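Local coordinates for listeria nuclear targeted protein A (Listeria monocytogenes, PDB 4CIH), which relieves repression of host interferon-stimulated genes by binding the chromatin repressor BAHD1 and blocking its recruitment to those genes, at residues A[69-72]-A[73-76]; A[84-87]-A[88-92]. The protein carries 2 engineered substitutions. All blocks are in the same frame, centred on the assembly; numbering follows the deposited sequence.

How the contacts relate
Following the chain from the N terminus, helix 67-70 ends and contact 1 (69-72 with 73-76) bends the backbone toward helix 77-103, closing the short connection between the two. Contact 2 (84-87 with 88-92) then lies within that second helix, eight residues beyond the end of contact 1, so the pair runs in series and neither nests nor crosses. Their centres are 16 Å apart and their nearest atoms about 6 Å, without touching. Contact 1 is a surface turn about 20 Å from the centre of the chain, whereas contact 2, about 7 Å from it, faces helices 8-34, 42-63 and 121-139.

Contact 1 of 2, residues A[69-72]-A[73-76]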
ATOM      1  N   ILE A  69       2.951 -16.453  -3.514  1.00 44.07           N
ATOM      2  CA  ILE A  69       2.935 -15.083  -4.087  1.00 41.43           C
ATOM      3  C   ILE A  69       4.178 -14.796  -4.940  1.00 41.84           C
ATOM      4  O   ILE A  69       4.070 -14.245  -6.038  1.00 60.64           O
ATOM      5  CB  ILE A  69       2.579 -13.967  -3.049  1.00 38.74           C
ATOM      6  CG1 ILE A  69       1.102 -14.055  -2.656  1.00 39.92           C
ATOM      7  CG2 ILE A  69       2.776 -12.561  -3.603  1.00 38.45           C
ATOM      8  CD1 ILE A  69       0.144 -13.830  -3.805  1.00 25.36           C
ATOM      9  N   LYS A  70       5.356 -15.176  -4.453  1.00 50.56           N
ATOM     10  CA  LYS A  70       6.527 -15.371  -5.320  1.00 47.85           C
ATOM     11  C   LYS A  70       6.154 -16.049  -6.646  1.00 40.87           C
ATOM     12  O   LYS A  70       6.325 -15.484  -7.752  1.00 36.62           O
ATOM     13  CB  LYS A  70       7.550 -16.262  -4.592  1.00 54.55           C
ATOM     14  CG  LYS A  70       8.877 -16.507  -5.312  1.00 59.48           C
ATOM     15  CD  LYS A  70       9.873 -15.362  -5.072  1.00 65.76           C
ATOM     16  CE  LYS A  70      11.291 -15.766  -5.471  1.00 69.44           C
ATOM     17  NZ  LYS A  70      12.231 -14.591  -5.638  1.00 64.08           N
ATOM     18  N   ARG A  71       5.653 -17.281  -6.529  1.00 42.38           N
ATOM     19  CA  ARG A  71       5.574 -18.212  -7.662  1.00 36.71           C
ATOM     20  C   ARG A  71       4.282 -17.962  -8.469  1.00 38.40           C
ATOM     21  O   ARG A  71       3.985 -18.614  -9.474  1.00 32.96           O
ATOM     22  CB  ARG A  71       5.781 -19.645  -7.151  1.00 39.29           C
ATOM     23  CG  ARG A  71       6.646 -19.680  -5.863  1.00 47.19           C
ATOM     24  CD  ARG A  71       7.788 -20.705  -5.761  1.00 34.06           C
ATOM     25  NE  ARG A  71       7.318 -22.084  -5.867  1.00 35.90           N
ATOM     26  CZ  ARG A  71       7.483 -22.826  -6.964  1.00 39.97           C
ATOM     27  NH1 ARG A  71       8.141 -22.329  -8.005  1.00 39.34           N
ATOM     28  NH2 ARG A  71       7.019 -24.064  -7.036  1.00 41.22           N
ATOM     29  N   SER A  72       3.586 -16.905  -8.050  1.00 39.60           N
ATOM     30  CA  SER A  72       2.361 -16.392  -8.677  1.00 40.22           C
ATOM     31  C   SER A  72       2.029 -16.828 -10.107  1.00 40.08           C
ATOM     32  O   SER A  72       0.898 -17.225 -10.374  1.00 46.86           O
ATOM     33  CB  SER A  72       2.311 -14.862  -8.577  1.00 44.41           C
ATOM     34  OG  SER A  72       3.389 -14.241  -9.260  1.00 48.12           O
ATOM     35  N   SER A  73       2.972 -16.720 -11.037  1.00 32.72           N
ATOM     36  CA  SER A  73       2.653 -17.059 -12.419  1.00 31.76           C
ATOM     37  C   SER A  73       2.389 -18.531 -12.689  1.00 32.60           C
ATOM     38  O   SER A  73       1.836 -18.878 -13.728  1.00 31.93           O
ATOM     39  CB  SER A  73       3.712 -16.533 -13.399  1.00 34.26           C
ATOM     40  OG  SER A  73       5.005 -16.547 -12.815  1.00 48.58           O
ATOM     41  N   GLU A  74       2.789 -19.409 -11.776  1.00 40.78           N
ATOM     42  CA  GLU A  74       2.451 -20.836 -11.887  1.00 33.48           C
ATOM     43  C   GLU A  74       1.362 -21.283 -10.891  1.00 36.59           C
ATOM     44  O   GLU A  74       1.074 -22.463 -10.815  1.00 34.46           O
ATOM     45  CB  GLU A  74       3.697 -21.708 -11.672  1.00 40.58           C
ATOM     46  CG  GLU A  74       5.013 -20.951 -11.557  1.00 36.24           C
ATOM     47  CD  GLU A  74       5.938 -21.501 -10.489  1.00 45.38           C
ATOM     48  OE1 GLU A  74       5.785 -22.674 -10.086  1.00 37.70           O
ATOM     49  OE2 GLU A  74       6.856 -20.771 -10.071  1.00 44.99           O
ATOM     50  N   ALA A  75       0.772 -20.385 -10.093  1.00 34.64           N
ATOM     51  CA  ALA A  75      -0.413 -20.788  -9.312  1.00 29.34           C
ATOM     52  C   ALA A  75      -1.682 -20.469 -10.094  1.00 33.50           C
ATOM     53  O   ALA A  75      -1.654 -20.185 -11.284  1.00 42.24           O
ATOM     54  CB  ALA A  75      -0.443 -20.102  -7.951  1.00 37.40           C
ATOM     55  N   SER A  76      -2.815 -20.522  -9.436  1.00 36.01           N
ATOM     56  CA  SER A  76      -4.068 -20.270 -10.117  1.00 38.33           C
ATOM     57  C   SER A  76      -4.084 -18.896 -10.723  1.00 39.42           C
ATOM     58  O   SER A  76      -3.328 -18.027 -10.311  1.00 32.07           O
ATOM     59  CB  SER A  76      -5.225 -20.336  -9.112  1.00 46.83           C
ATOM     60  OG  SER A  76      -5.029 -19.396  -8.061  1.00 36.28           O
TER
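Arg71 and Glu74 meet twice, once through their charged ends and once through the backbone of the turn between them. In the salt bridge, NH1 of Arg71 lies 2.9 Å from OE2 of Glu74. The guanidinium and carboxylate planes stand 68° apart, which rules out a coplanar, two-pronged pairing. The arginine chain reaches this position by folding at chi2 (-134°) and chi3, while Glu74 bends at chi2; the two side chains cross at a slant, with OE2 of Glu74 also reaching 3.3 Å from CB of Arg71. Arg71 NE also has a weak, long ion pair with Asp67.

The same two residues are also joined through the backbone: the amide N of Glu74 donates to the carbonyl O of Arg71 at 2.7 Å, and an N-H...O angle of 169° shows a nearly straight bond. The next amide, Ala75 N, donates to Ser72 O at 3.2 Å; it approaches from above the carbonyl plane. Both bonds span three residues, the spacing of a 3-10 turn, in agreement with the 3-10 geometry at Ser73 and Glu74.

Packing across the turn is modest. CG of Glu74 passes 3.3 Å from Arg71 O, and the methyl of Ala75 comes to 4.0 Å from Ser72 O. Ser72 is buried, and its OG is hydrogen-bonded to Glu80 and Lys83, which joins the turn to the first turns of the following helix.

The turn follows the end of helix 67-70, with Arg71 the first residue to depart from helical backbone angles. It leads to Ser76, the N-cap of helix 77-103, whose OG makes a weak hydrogen bond to the amide of Thr79. On the preceding helix, Ile69 packs against Phe82 and Lys83 of helix 77-103.

Contact 2 of 2, residues A[84-87]-A[88-92]; sequences KIFK and EWSEF
Glu88 opens the second segment by laying its side chain against the preceding turn, with CB 3.3 Å from Ile85 O and CD 3.5 Å from Lys84 O. Its amide makes a weak bond to Lys84 O. The opposite charges stay apart, since NZ of Lys84 is 5.4 Å from OE2 of Glu88; OE1 has a weak, long ion pair with Arg128.

Trp89 donates its amide to Ile85 O at 2.6 Å, with an N-H...O angle of 167°. Its CB lies 4.4 Å from CG1 of Ile85, a loose apolar contact. The indole is carried off the backbone with CG opposite N (chi1 -176°), and the side chain packs on Thr129 and Leu132 of helix 121-139.

At Ser90, the amide donates to Phe86 O at 2.9 Å. Chi1 of 65° turns OG back toward the carbonyls of the preceding turn, 2.6 Å from the same Phe86 O and 3.0 Å from Lys87 O, and OG is hydrogen-bonded to Gln60 of helix 42-63. CB of Ser90 sits over one face of the Phe86 ring, displaced toward its rim.

Glu91 continues the ladder through its amide to Lys87 O, and its side chain touches Gln60 and Tyr118.

Successive i to i+4 amide bonds identify an alpha helix. With Ile85 and Trp89 packing on helix 121-139 and Phe86 on helices 8-34 and 42-63, the segment combines buried Ile85, Phe86 and Trp89 with exposed Lys84 and Lys87, as expected of a helix in an up-and-down four-helix bundle, the fold of this LntA domain.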
ATOM      1  N   LYS A  84      -0.445  -9.198  -8.943  1.00 39.15           N
ATOM      2  CA  LYS A  84      -0.096  -8.278 -10.042  1.00 36.61           C
ATOM      3  C   LYS A  84      -0.707  -6.933  -9.753  1.00 35.63           C
ATOM      4  O   LYS A  84      -0.070  -5.898  -9.919  1.00 45.51           O
ATOM      5  CB  LYS A  84      -0.630  -8.821 -11.376  1.00 35.51           C
ATOM      6  CG  LYS A  84      -0.703  -7.773 -12.466  1.00 38.85           C
ATOM      7  CD  LYS A  84      -1.037  -8.409 -13.807  1.00 34.43           C
ATOM      8  CE  LYS A  84      -1.357  -7.340 -14.820  1.00 30.74           C
ATOM      9  NZ  LYS A  84      -2.728  -7.588 -15.358  1.00 34.77           N
ATOM     10  N   ILE A  85      -1.959  -6.969  -9.311  1.00 39.58           N
ATOM     11  CA  ILE A  85      -2.635  -5.782  -8.843  1.00 39.70           C
ATOM     12  C   ILE A  85      -2.042  -5.349  -7.508  1.00 45.05           C
ATOM     13  O   ILE A  85      -1.542  -4.224  -7.389  1.00 58.98           O
ATOM     14  CB  ILE A  85      -4.154  -6.007  -8.729  1.00 39.36           C
ATOM     15  CG1 ILE A  85      -4.868  -4.718  -8.345  1.00 44.57           C
ATOM     16  CG2 ILE A  85      -4.483  -7.114  -7.746  1.00 43.66           C
ATOM     17  CD1 ILE A  85      -5.614  -4.096  -9.493  1.00 34.97           C
ATOM     18  N   PHE A  86      -2.071  -6.229  -6.512  1.00 36.09           N
ATOM     19  CA  PHE A  86      -1.608  -5.858  -5.172  1.00 39.35           C
ATOM     20  C   PHE A  86      -0.225  -5.212  -5.218  1.00 36.56           C
ATOM     21  O   PHE A  86       0.062  -4.314  -4.457  1.00 43.33           O
ATOM     22  CB  PHE A  86      -1.629  -7.086  -4.268  1.00 39.71           C
ATOM     23  CG  PHE A  86      -0.945  -6.899  -2.942  1.00 46.65           C
ATOM     24  CD1 PHE A  86       0.448  -6.867  -2.852  1.00 47.19           C
ATOM     25  CD2 PHE A  86      -1.690  -6.850  -1.775  1.00 44.34           C
ATOM     26  CE1 PHE A  86       1.071  -6.728  -1.630  1.00 41.38           C
ATOM     27  CE2 PHE A  86      -1.083  -6.695  -0.557  1.00 39.83           C
ATOM     28  CZ  PHE A  86       0.303  -6.631  -0.478  1.00 47.58           C
ATOM     29  N   LYS A  87       0.607  -5.621  -6.160  1.00 39.11           N
ATOM     30  CA  LYS A  87       1.934  -5.017  -6.314  1.00 37.26           C
ATOM     31  C   LYS A  87       1.733  -3.611  -6.809  1.00 31.65           C
ATOM     32  O   LYS A  87       2.351  -2.662  -6.294  1.00 33.06           O
ATOM     33  CB  LYS A  87       2.857  -5.819  -7.265  1.00 40.43           C
ATOM     34  CG  LYS A  87       4.243  -6.134  -6.660  1.00 49.84           C
ATOM     35  CD  LYS A  87       5.321  -6.596  -7.663  1.00 40.51           C
ATOM     36  CE  LYS A  87       6.638  -5.880  -7.416  1.00 46.57           C
ATOM     37  NZ  LYS A  87       7.352  -5.370  -8.634  1.00 40.34           N
ATOM     38  N   GLU A  88       0.841  -3.456  -7.775  1.00 28.35           N
ATOM     39  CA  GLU A  88       0.550  -2.129  -8.307  1.00 33.57           C
ATOM     40  C   GLU A  88      -0.209  -1.225  -7.294  1.00 39.60           C
ATOM     41  O   GLU A  88       0.115  -0.051  -7.168  1.00 35.05           O
ATOM     42  CB  GLU A  88      -0.252  -2.211  -9.616  1.00 41.13           C
ATOM     43  CG  GLU A  88       0.492  -2.338 -10.962  1.00 40.63           C
ATOM     44  CD  GLU A  88      -0.451  -3.019 -11.945  1.00 41.68           C
ATOM     45  OE1 GLU A  88      -1.601  -3.151 -11.501  1.00 32.44           O
ATOM     46  OE2 GLU A  88      -0.098  -3.456 -13.076  1.00 34.68           O
ATOM     47  N   TRP A  89      -1.246  -1.770  -6.649  1.00 37.46           N
ATOM     48  CA  TRP A  89      -2.069  -1.107  -5.597  1.00 40.02           C
ATOM     49  C   TRP A  89      -1.273  -0.659  -4.320  1.00 35.51           C
ATOM     50  O   TRP A  89      -1.355   0.497  -3.898  1.00 49.66           O
ATOM     51  CB  TRP A  89      -3.216  -2.079  -5.229  1.00 39.44           C
ATOM     52  CG  TRP A  89      -4.246  -1.594  -4.243  1.00 41.75           C
ATOM     53  CD1 TRP A  89      -5.398  -0.937  -4.531  1.00 34.97           C
ATOM     54  CD2 TRP A  89      -4.209  -1.746  -2.815  1.00 41.36           C
ATOM     55  NE1 TRP A  89      -6.066  -0.640  -3.371  1.00 42.35           N
ATOM     56  CE2 TRP A  89      -5.354  -1.121  -2.305  1.00 41.32           C
ATOM     57  CE3 TRP A  89      -3.314  -2.349  -1.923  1.00 40.14           C
ATOM     58  CZ2 TRP A  89      -5.650  -1.104  -0.944  1.00 54.96           C
ATOM     59  CZ3 TRP A  89      -3.585  -2.312  -0.592  1.00 54.98           C
ATOM     60  CH2 TRP A  89      -4.748  -1.690  -0.100  1.00 57.84           C
ATOM     61  N   SER A  90      -0.488  -1.563  -3.745  1.00 33.13           N
ATOM     62  CA  SER A  90       0.420  -1.266  -2.601  1.00 32.71           C
ATOM     63  C   SER A  90       1.532  -0.235  -2.841  1.00 29.85           C
ATOM     64  O   SER A  90       1.808   0.632  -1.985  1.00 25.28           O
ATOM     65  CB  SER A  90       1.088  -2.557  -2.212  1.00 32.05           C
ATOM     66  OG  SER A  90       1.906  -2.965  -3.300  1.00 42.81           O
ATOM     67  N   GLU A  91       2.232  -0.347  -3.971  1.00 29.47           N
ATOM     68  CA  GLU A  91       3.253   0.643  -4.228  1.00 34.05           C
ATOM     69  C   GLU A  91       2.604   1.999  -4.188  1.00 35.73           C
ATOM     70  O   GLU A  91       2.877   2.811  -3.299  1.00 49.16           O
ATOM     71  CB  GLU A  91       3.983   0.399  -5.547  1.00 37.88           C
ATOM     72  CG  GLU A  91       5.356  -0.226  -5.373  1.00 36.44           C
ATOM     73  CD  GLU A  91       6.335   0.641  -4.595  1.00 44.97           C
ATOM     74  OE1 GLU A  91       6.490   1.840  -4.922  1.00 63.45           O
ATOM     75  OE2 GLU A  91       6.992   0.119  -3.683  1.00 36.17           O
ATOM     76  N   PHE A  92       1.706   2.210  -5.132  1.00 32.77           N
ATOM     77  CA  PHE A  92       1.003   3.474  -5.315  1.00 42.71           C
ATOM     78  C   PHE A  92       0.721   4.241  -3.997  1.00 38.12           C
ATOM     79  O   PHE A  92       1.000   5.447  -3.844  1.00 34.37           O
ATOM     80  CB  PHE A  92      -0.303   3.159  -6.034  1.00 41.21           C
ATOM     81  CG  PHE A  92      -1.211   4.336  -6.150  1.00 56.07           C
ATOM     82  CD1 PHE A  92      -0.885   5.397  -6.985  1.00 66.73           C
ATOM     83  CD2 PHE A  92      -2.373   4.399  -5.421  1.00 47.83           C
ATOM     84  CE1 PHE A  92      -1.717   6.493  -7.102  1.00 66.61           C
ATOM     85  CE2 PHE A  92      -3.212   5.492  -5.530  1.00 58.20           C
ATOM     86  CZ  PHE A  92      -2.883   6.545  -6.363  1.00 57.96           C
TER